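Local coordinates for G-protein interacting protein 1 (PDB 5Z1N) that probably binds heterotrimeric G proteins through their beta-gamma subunits, and holds phospholipid within its C-terminal helical domain, at residues E108-L113 with Q123-T128; D77-Y82 with V93-A98. One frame throughout, in Å; residues are numbered along the deposited sequence.

Contact 1 of 2, residues E108-L113 with Q123-T128; sequences ETVTLL and QLIRNT
Ile125 reaches across to helix 92-113 with both of its branches, and each meets different neighbours. Its CG2 methyl settles between two residues that follow one another in sequence, lying 3.8 Å from Val110 CG2 and 3.9 Å from Thr109 CG2. The longer branch diverges from it toward Leu113: with CG1 anti to the carbonyl carbon (chi1 -63°) and CD1 carried outward on an extended chi2, the end methyl comes within 3.7 Å of Leu113 CD1 and also touches Leu113 CB. A beta-branched residue suits this place because one side chain covers a full turn of the facing helix. These meetings are oblique and mostly methyl on methyl, and no hydrogen bond spans the contact. The two segments run nearly antiparallel, at 163°, with axes 9.7 Å apart, and belong to consecutive helices of a TNFAIP8-like domain, an all-helical fold that here encloses a phospholipid. The side chain of Thr109 also lies close to that lipid, a phosphatidylethanolamine. The hydroxyl of Thr109 is spent on its own helix, bonded to the carbonyl of Ala105, which lets the residue offer its methyl to Ile125 without stranding a polar atom in a buried setting. Were Ile125 cut back to an alanine here, the methyls of Leu113 and Val110 would probably lose the partner described, and a gap would open between the helices. Val110 stands toward the solvent side, and its CG2 also meets the aliphatic part of Arg126, 4.1 Å from CG. Beyond CG the arginine chain bends at chi3 (-51°), bringing one guanidinium face over Gln123 CA, offset toward the rim of the group, so the charge stays on the exposed surface while only methylene reaches the valine.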
ATOM      1  N   GLU A 108      -3.020  -9.685   8.116  1.00 10.86           N
ATOM      2  CA  GLU A 108      -2.888 -10.930   7.382  1.00  9.30           C
ATOM      3  C   GLU A 108      -1.493 -11.063   6.801  1.00 11.59           C
ATOM      4  O   GLU A 108      -0.925 -12.164   6.809  1.00 14.04           O
ATOM      5  CB  GLU A 108      -3.966 -11.031   6.308  1.00 10.53           C
ATOM      6  CG  GLU A 108      -5.354 -11.244   6.896  1.00 14.20           C
ATOM      7  CD  GLU A 108      -5.378 -12.334   7.960  1.00 18.59           C
ATOM      8  OE1 GLU A 108      -4.768 -13.404   7.746  1.00 18.32           O
ATOM      9  OE2 GLU A 108      -6.005 -12.116   9.020  1.00 29.25           O
ATOM     10  N   THR A 109      -0.890  -9.949   6.378  1.00  8.64           N
ATOM     11  CA  THR A 109       0.482 -10.040   5.904  1.00  7.81           C
ATOM     12  C   THR A 109       1.388 -10.515   7.029  1.00  7.71           C
ATOM     13  O   THR A 109       2.236 -11.393   6.822  1.00 11.50           O
ATOM     14  CB  THR A 109       0.948  -8.697   5.341  1.00  9.27           C
ATOM     15  OG1 THR A 109       0.111  -8.333   4.238  1.00 10.47           O
ATOM     16  CG2 THR A 109       2.387  -8.797   4.841  1.00  9.74           C
ATOM     17  N   VAL A 110       1.165 -10.008   8.247  1.00  8.45           N
ATOM     18  CA  VAL A 110       1.942 -10.482   9.386  1.00  6.37           C
ATOM     19  C   VAL A 110       1.772 -11.986   9.522  1.00 10.89           C
ATOM     20  O   VAL A 110       2.753 -12.743   9.584  1.00  9.54           O
ATOM     21  CB  VAL A 110       1.525  -9.740  10.669  1.00  6.96           C
ATOM     22  CG1 VAL A 110       1.988 -10.502  11.903  1.00  6.03           C
ATOM     23  CG2 VAL A 110       2.099  -8.326  10.673  1.00  7.88           C
ATOM     24  N   THR A 111       0.520 -12.447   9.478  1.00 11.44           N
ATOM     25  CA  THR A 111       0.271 -13.873   9.615  1.00 12.30           C
ATOM     26  C   THR A 111       0.950 -14.639   8.492  1.00 14.51           C
ATOM     27  O   THR A 111       1.512 -15.717   8.713  1.00 18.99           O
ATOM     28  CB  THR A 111      -1.232 -14.139   9.636  1.00 13.14           C
ATOM     29  OG1 THR A 111      -1.801 -13.534  10.805  1.00 12.03           O
ATOM     30  CG2 THR A 111      -1.516 -15.638   9.649  1.00 15.54           C
ATOM     31  N   LEU A 112       0.967 -14.058   7.292  1.00 11.06           N
ATOM     32  CA  LEU A 112       1.569 -14.749   6.163  1.00 13.90           C
ATOM     33  C   LEU A 112       3.069 -14.912   6.352  1.00 18.27           C
ATOM     34  O   LEU A 112       3.643 -15.930   5.947  1.00 13.27           O
ATOM     35  CB  LEU A 112       1.276 -13.992   4.870  1.00 14.67           C
ATOM     36  CG  LEU A 112       1.361 -14.798   3.577  1.00 26.84           C
ATOM     37  CD1 LEU A 112       0.349 -15.928   3.591  1.00 17.99           C
ATOM     38  CD2 LEU A 112       1.142 -13.889   2.379  1.00 16.56           C
ATOM     39  N   LEU A 113       3.726 -13.932   6.971  1.00 11.50           N
ATOM     40  CA  LEU A 113       5.180 -13.891   6.933  1.00  8.47           C
ATOM     41  C   LEU A 113       5.821 -14.260   8.259  1.00 15.02           C
ATOM     42  O   LEU A 113       7.055 -14.287   8.351  1.00 12.85           O
ATOM     43  CB  LEU A 113       5.658 -12.508   6.476  1.00 13.04           C
ATOM     44  CG  LEU A 113       5.396 -12.255   4.988  1.00 15.67           C
ATOM     45  CD1 LEU A 113       5.769 -10.837   4.591  1.00 17.02           C
ATOM     46  CD2 LEU A 113       6.132 -13.278   4.124  1.00 17.40           C
ATOM     47  N   GLN A 123       7.752  -6.442  12.853  1.00  9.88           N
ATOM     48  CA  GLN A 123       7.526  -5.061  13.265  1.00 13.02           C
ATOM     49  C   GLN A 123       7.673  -4.114  12.082  1.00 10.13           C
ATOM     50  O   GLN A 123       6.965  -3.107  11.993  1.00 10.66           O
ATOM     51  CB  GLN A 123       8.493  -4.667  14.381  1.00 13.44           C
ATOM     52  CG  GLN A 123       8.311  -3.228  14.870  1.00 12.54           C
ATOM     53  CD  GLN A 123       9.384  -2.788  15.858  1.00 38.57           C
ATOM     54  OE1 GLN A 123      10.580  -2.817  15.556  1.00 22.28           O
ATOM     55  NE2 GLN A 123       8.957  -2.370  17.044  1.00 25.02           N
ATOM     56  N   LEU A 124       8.596  -4.420  11.168  1.00  8.39           N
ATOM     57  CA  LEU A 124       8.717  -3.622   9.952  1.00 14.25           C
ATOM     58  C   LEU A 124       7.423  -3.657   9.145  1.00 10.30           C
ATOM     59  O   LEU A 124       6.966  -2.619   8.648  1.00  9.83           O
ATOM     60  CB  LEU A 124       9.897  -4.121   9.118  1.00 10.79           C
ATOM     61  CG  LEU A 124      10.263  -3.396   7.820  1.00 21.47           C
ATOM     62  CD1 LEU A 124      11.772  -3.414   7.628  1.00 28.52           C
ATOM     63  CD2 LEU A 124       9.568  -4.021   6.610  1.00 16.33           C
ATOM     64  N   ILE A 125       6.820  -4.841   9.003  1.00  8.00           N
ATOM     65  CA  ILE A 125       5.520  -4.929   8.339  1.00 12.94           C
ATOM     66  C   ILE A 125       4.514  -4.019   9.027  1.00 10.97           C
ATOM     67  O   ILE A 125       3.806  -3.234   8.377  1.00  8.20           O
ATOM     68  CB  ILE A 125       5.021  -6.384   8.315  1.00  8.32           C
ATOM     69  CG1 ILE A 125       5.963  -7.268   7.504  1.00  7.97           C
ATOM     70  CG2 ILE A 125       3.608  -6.446   7.744  1.00  8.92           C
ATOM     71  CD1 ILE A 125       5.633  -8.729   7.617  1.00  9.46           C
ATOM     72  N   ARG A 126       4.445  -4.102  10.362  1.00  9.14           N
ATOM     73  CA  ARG A 126       3.470  -3.312  11.110  1.00  9.64           C
ATOM     74  C   ARG A 126       3.679  -1.816  10.898  1.00  9.58           C
ATOM     75  O   ARG A 126       2.720  -1.075  10.658  1.00  9.66           O
ATOM     76  CB  ARG A 126       3.542  -3.654  12.601  1.00 12.81           C
ATOM     77  CG  ARG A 126       3.030  -5.045  12.944  1.00 10.99           C
ATOM     78  CD  ARG A 126       2.717  -5.167  14.430  1.00 16.44           C
ATOM     79  NE  ARG A 126       3.836  -4.723  15.258  1.00 19.66           N
ATOM     80  CZ  ARG A 126       4.776  -5.529  15.740  1.00 33.34           C
ATOM     81  NH1 ARG A 126       4.734  -6.832  15.482  1.00 21.49           N
ATOM     82  NH2 ARG A 126       5.759  -5.032  16.482  1.00 19.87           N
ATOM     83  N   ASN A 127       4.927  -1.350  10.998  1.00  8.70           N
ATOM     84  CA  ASN A 127       5.197   0.078  10.848  1.00 10.71           C
ATOM     85  C   ASN A 127       4.890   0.552   9.434  1.00  7.06           C
ATOM     86  O   ASN A 127       4.336   1.645   9.241  1.00  8.63           O
ATOM     87  CB  ASN A 127       6.653   0.383  11.197  1.00 12.66           C
ATOM     88  CG  ASN A 127       6.925   0.314  12.685  1.00 14.12           C
ATOM     89  OD1 ASN A 127       6.015   0.460  13.502  1.00 20.61           O
ATOM     90  ND2 ASN A 127       8.185   0.102  13.044  1.00 16.67           N
ATOM     91  N   THR A 128       5.245  -0.259   8.436  1.00  8.35           N
ATOM     92  CA  THR A 128       5.013   0.127   7.051  1.00 10.82           C
ATOM     93  C   THR A 128       3.523   0.254   6.763  1.00  8.26           C
ATOM     94  O   THR A 128       3.062   1.287   6.261  1.00  7.25           O
ATOM     95  CB  THR A 128       5.668  -0.887   6.116  1.00 10.45           C
ATOM     96  OG1 THR A 128       7.071  -0.936   6.393  1.00 12.59           O
ATOM     97  CG2 THR A 128       5.457  -0.496   4.664  1.00 16.94           C
TER

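Contact 2 of 2, residues D77-Y82 with V93-A98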
ATOM      1  N   ASP A  77     -10.352   4.714  -4.016  1.00  8.69           N
ATOM      2  CA  ASP A  77     -10.959   5.141  -5.271  1.00  7.35           C
ATOM      3  C   ASP A  77     -12.224   5.939  -5.001  1.00  8.19           C
ATOM      4  O   ASP A  77     -12.400   7.043  -5.534  1.00 11.39           O
ATOM      5  CB  ASP A  77     -11.249   3.935  -6.160  1.00 11.58           C
ATOM      6  CG  ASP A  77     -11.706   4.337  -7.548  1.00 17.82           C
ATOM      7  OD1 ASP A  77     -12.763   3.839  -7.988  1.00 17.67           O
ATOM      8  OD2 ASP A  77     -11.017   5.159  -8.190  1.00 14.58           O
ATOM      9  N   ARG A  78     -13.082   5.429  -4.109  1.00 12.12           N
ATOM     10  CA  ARG A  78     -14.305   6.152  -3.780  1.00 12.18           C
ATOM     11  C   ARG A  78     -13.972   7.546  -3.277  1.00 10.60           C
ATOM     12  O   ARG A  78     -14.516   8.545  -3.765  1.00  8.10           O
ATOM     13  CB  ARG A  78     -15.115   5.382  -2.736  1.00 10.72           C
ATOM     14  CG  ARG A  78     -15.636   4.040  -3.216  1.00 21.02           C
ATOM     15  CD  ARG A  78     -16.548   3.418  -2.179  1.00 18.21           C
ATOM     16  NE  ARG A  78     -17.068   2.122  -2.600  1.00 13.02           N
ATOM     17  CZ  ARG A  78     -17.743   1.300  -1.806  1.00 20.98           C
ATOM     18  NH1 ARG A  78     -17.979   1.640  -0.544  1.00 17.85           N
ATOM     19  NH2 ARG A  78     -18.181   0.137  -2.270  1.00 22.62           N
ATOM     20  N   ALA A  79     -13.025   7.635  -2.336  1.00  6.62           N
ATOM     21  CA  ALA A  79     -12.692   8.941  -1.793  1.00  7.97           C
ATOM     22  C   ALA A  79     -12.053   9.813  -2.857  1.00  8.45           C
ATOM     23  O   ALA A  79     -12.285  11.028  -2.889  1.00  6.59           O
ATOM     24  CB  ALA A  79     -11.771   8.796  -0.585  1.00  5.50           C
ATOM     25  N   PHE A  80     -11.284   9.204  -3.761  1.00  5.73           N
ATOM     26  CA  PHE A  80     -10.651  10.007  -4.788  1.00  6.49           C
ATOM     27  C   PHE A  80     -11.675  10.611  -5.734  1.00  6.89           C
ATOM     28  O   PHE A  80     -11.370  11.612  -6.391  1.00  8.74           O
ATOM     29  CB  PHE A  80      -9.631   9.189  -5.573  1.00  7.38           C
ATOM     30  CG  PHE A  80      -8.845  10.008  -6.555  1.00 14.63           C
ATOM     31  CD1 PHE A  80      -7.928  10.945  -6.110  1.00  9.38           C
ATOM     32  CD2 PHE A  80      -9.044   9.864  -7.920  1.00 16.21           C
ATOM     33  CE1 PHE A  80      -7.212  11.717  -7.009  1.00 11.69           C
ATOM     34  CE2 PHE A  80      -8.328  10.631  -8.823  1.00  9.38           C
ATOM     35  CZ  PHE A  80      -7.413  11.557  -8.368  1.00 15.67           C
ATOM     36  N   ARG A  81     -12.888  10.049  -5.797  1.00 11.74           N
ATOM     37  CA  ARG A  81     -13.918  10.680  -6.619  1.00 14.73           C
ATOM     38  C   ARG A  81     -14.217  12.091  -6.128  1.00 14.09           C
ATOM     39  O   ARG A  81     -14.607  12.957  -6.920  1.00 12.00           O
ATOM     40  CB  ARG A  81     -15.187   9.823  -6.631  1.00 11.70           C
ATOM     41  CG  ARG A  81     -16.352  10.418  -7.429  1.00 15.43           C
ATOM     42  CD  ARG A  81     -17.326  11.144  -6.514  1.00 16.93           C
ATOM     43  NE  ARG A  81     -18.473  11.711  -7.219  1.00 19.47           N
ATOM     44  CZ  ARG A  81     -18.492  12.931  -7.743  1.00 26.17           C
ATOM     45  NH1 ARG A  81     -19.579  13.371  -8.361  1.00 24.50           N
ATOM     46  NH2 ARG A  81     -17.423  13.710  -7.657  1.00 14.04           N
ATOM     47  N   TYR A  82     -14.017  12.348  -4.836  1.00  8.41           N
ATOM     48  CA  TYR A  82     -14.275  13.655  -4.249  1.00 11.92           C
ATOM     49  C   TYR A  82     -13.006  14.464  -4.028  1.00 11.12           C
ATOM     50  O   TYR A  82     -13.079  15.561  -3.466  1.00 10.77           O
ATOM     51  CB  TYR A  82     -15.032  13.498  -2.926  1.00  8.31           C
ATOM     52  CG  TYR A  82     -16.304  12.697  -3.068  1.00  7.89           C
ATOM     53  CD1 TYR A  82     -17.470  13.287  -3.539  1.00  8.71           C
ATOM     54  CD2 TYR A  82     -16.332  11.341  -2.757  1.00 11.50           C
ATOM     55  CE1 TYR A  82     -18.639  12.550  -3.681  1.00 14.14           C
ATOM     56  CE2 TYR A  82     -17.490  10.599  -2.894  1.00 19.90           C
ATOM     57  CZ  TYR A  82     -18.640  11.206  -3.357  1.00 20.77           C
ATOM     58  OH  TYR A  82     -19.787  10.461  -3.498  1.00 30.14           O
ATOM     59  N   VAL A  93     -15.486   9.224   6.618  1.00 14.97           N
ATOM     60  CA  VAL A  93     -16.282   8.000   6.620  1.00 10.17           C
ATOM     61  C   VAL A  93     -15.822   7.047   5.523  1.00 14.41           C
ATOM     62  O   VAL A  93     -15.851   5.824   5.704  1.00 20.38           O
ATOM     63  CB  VAL A  93     -17.783   8.333   6.497  1.00 32.98           C
ATOM     64  CG1 VAL A  93     -18.075   9.053   5.185  1.00 37.14           C
ATOM     65  CG2 VAL A  93     -18.626   7.071   6.627  1.00 33.90           C
ATOM     66  N   ILE A  94     -15.369   7.578   4.385  1.00 11.40           N
ATOM     67  CA  ILE A  94     -14.798   6.716   3.354  1.00 11.74           C
ATOM     68  C   ILE A  94     -13.359   6.361   3.696  1.00 10.92           C
ATOM     69  O   ILE A  94     -12.962   5.188   3.665  1.00 10.28           O
ATOM     70  CB  ILE A  94     -14.884   7.386   1.970  1.00 14.44           C
ATOM     71  CG1 ILE A  94     -16.329   7.741   1.615  1.00 12.87           C
ATOM     72  CG2 ILE A  94     -14.280   6.475   0.911  1.00 13.14           C
ATOM     73  CD1 ILE A  94     -16.465   8.492   0.297  1.00 14.45           C
ATOM     74  N   LEU A  95     -12.557   7.372   4.040  1.00 10.76           N
ATOM     75  CA  LEU A  95     -11.130   7.140   4.220  1.00 10.63           C
ATOM     76  C   LEU A  95     -10.881   6.189   5.380  1.00  6.90           C
ATOM     77  O   LEU A  95     -10.007   5.313   5.304  1.00  8.66           O
ATOM     78  CB  LEU A  95     -10.408   8.472   4.433  1.00  6.98           C
ATOM     79  CG  LEU A  95     -10.301   9.374   3.197  1.00 10.62           C
ATOM     80  CD1 LEU A  95      -9.676  10.716   3.555  1.00 13.04           C
ATOM     81  CD2 LEU A  95      -9.493   8.688   2.104  1.00  8.32           C
ATOM     82  N   GLU A  96     -11.666   6.328   6.451  1.00  8.83           N
ATOM     83  CA  GLU A  96     -11.557   5.406   7.572  1.00  9.63           C
ATOM     84  C   GLU A  96     -11.690   3.966   7.104  1.00 11.31           C
ATOM     85  O   GLU A  96     -10.891   3.106   7.492  1.00  9.59           O
ATOM     86  CB  GLU A  96     -12.618   5.726   8.625  1.00 15.20           C
ATOM     87  CG  GLU A  96     -12.434   4.977   9.927  1.00 22.87           C
ATOM     88  CD  GLU A  96     -13.147   5.643  11.083  1.00 51.85           C
ATOM     89  OE1 GLU A  96     -14.044   6.478  10.825  1.00 42.98           O
ATOM     90  OE2 GLU A  96     -12.807   5.336  12.246  1.00 41.86           O
ATOM     91  N   LYS A  97     -12.672   3.690   6.239  1.00 11.73           N
ATOM     92  CA  LYS A  97     -12.838   2.325   5.759  1.00  9.16           C
ATOM     93  C   LYS A  97     -11.586   1.859   5.033  1.00  8.52           C
ATOM     94  O   LYS A  97     -11.087   0.755   5.293  1.00 14.18           O
ATOM     95  CB  LYS A  97     -14.072   2.222   4.864  1.00  9.83           C
ATOM     96  CG  LYS A  97     -15.369   2.308   5.653  1.00 19.26           C
ATOM     97  CD  LYS A  97     -16.584   1.973   4.809  1.00 17.68           C
ATOM     98  CE  LYS A  97     -17.841   1.930   5.670  1.00 24.21           C
ATOM     99  NZ  LYS A  97     -18.998   1.357   4.929  1.00 32.23           N
ATOM    100  N   ALA A  98     -11.022   2.719   4.175  1.00  6.54           N
ATOM    101  CA  ALA A  98      -9.747   2.393   3.549  1.00  6.03           C
ATOM    102  C   ALA A  98      -8.721   2.022   4.608  1.00  6.59           C
ATOM    103  O   ALA A  98      -8.108   0.946   4.553  1.00  8.51           O
ATOM    104  CB  ALA A  98      -9.252   3.568   2.704  1.00  7.72           C
TER
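The carbonyl oxygen of Ala79, a residue packed against Ile94 and Leu95, takes two bonds: one from Tyr82 N at 2.9 Å, three residues on, and one from the indole NE1 of Trp142 on helix 135-144. While its oxygen serves those donors, the methyl of Ala79 faces helix 92-113. Leu95 CD2 comes to 3.5 Å from Ala79 CB, and Ile94 CG2 sits 3.7 Å from the same carbon. With so small a residue at the crossing, the axes approach to 9.0 Å, running antiparallel at 156°, as neighbours in the helical bundle of this TNFAIP8-like domain. Ile94 divides its work between its branches. CG2, anti to the backbone N, comes close to Ala79 N as well as its CB and touches Arg78 CB, whereas CD1 reaches Tyr82 CE2 at 4.0 Å. The tyrosine side chain stands at about a right angle to the isoleucine, and CD1 comes to the ring obliquely. One face of that ring is covered by Arg81 CD, 3.3 Å above its centre. The Leu95 side chain also touches Leu135 and Phe138 of helix 135-144. Arg78 gives the contact its CB, and its extended chain carries the guanidinium outward, where NH1 is 5.6 Å from Lys97 NZ. Two like charges at this separation would be expected to repel weakly rather than bind. With no hydrogen bond across the segments, attraction rests on apolar packing, Ile94 against Arg78 CB, Ala79 and the Tyr82 ring, and Leu95 against Ala79, while the bonds of Ala79 O serve its own chain turn and helix 135-144.

How the contacts relate
Helix 92-113 is shared by both contacts: its first turns pack on helix 59-81 in contact 2, and its last turns pack on helix 119-132 in contact 1. Three consecutive antiparallel helices are thus joined at opposite ends of the middle one. The contact centres are 24 Å apart and their nearest atoms about 11 Å, so the two do not touch. Contact 1 lies closer to the bound phosphatidylethanolamine, with the Thr109 side chain about 4 Å from it, against about 8 Å for the Leu95 side chain in contact 2. The Thr109 side chain is also about 7 Å from the sodium ion, whose site includes Asp61 and Val65 of helix 59-81.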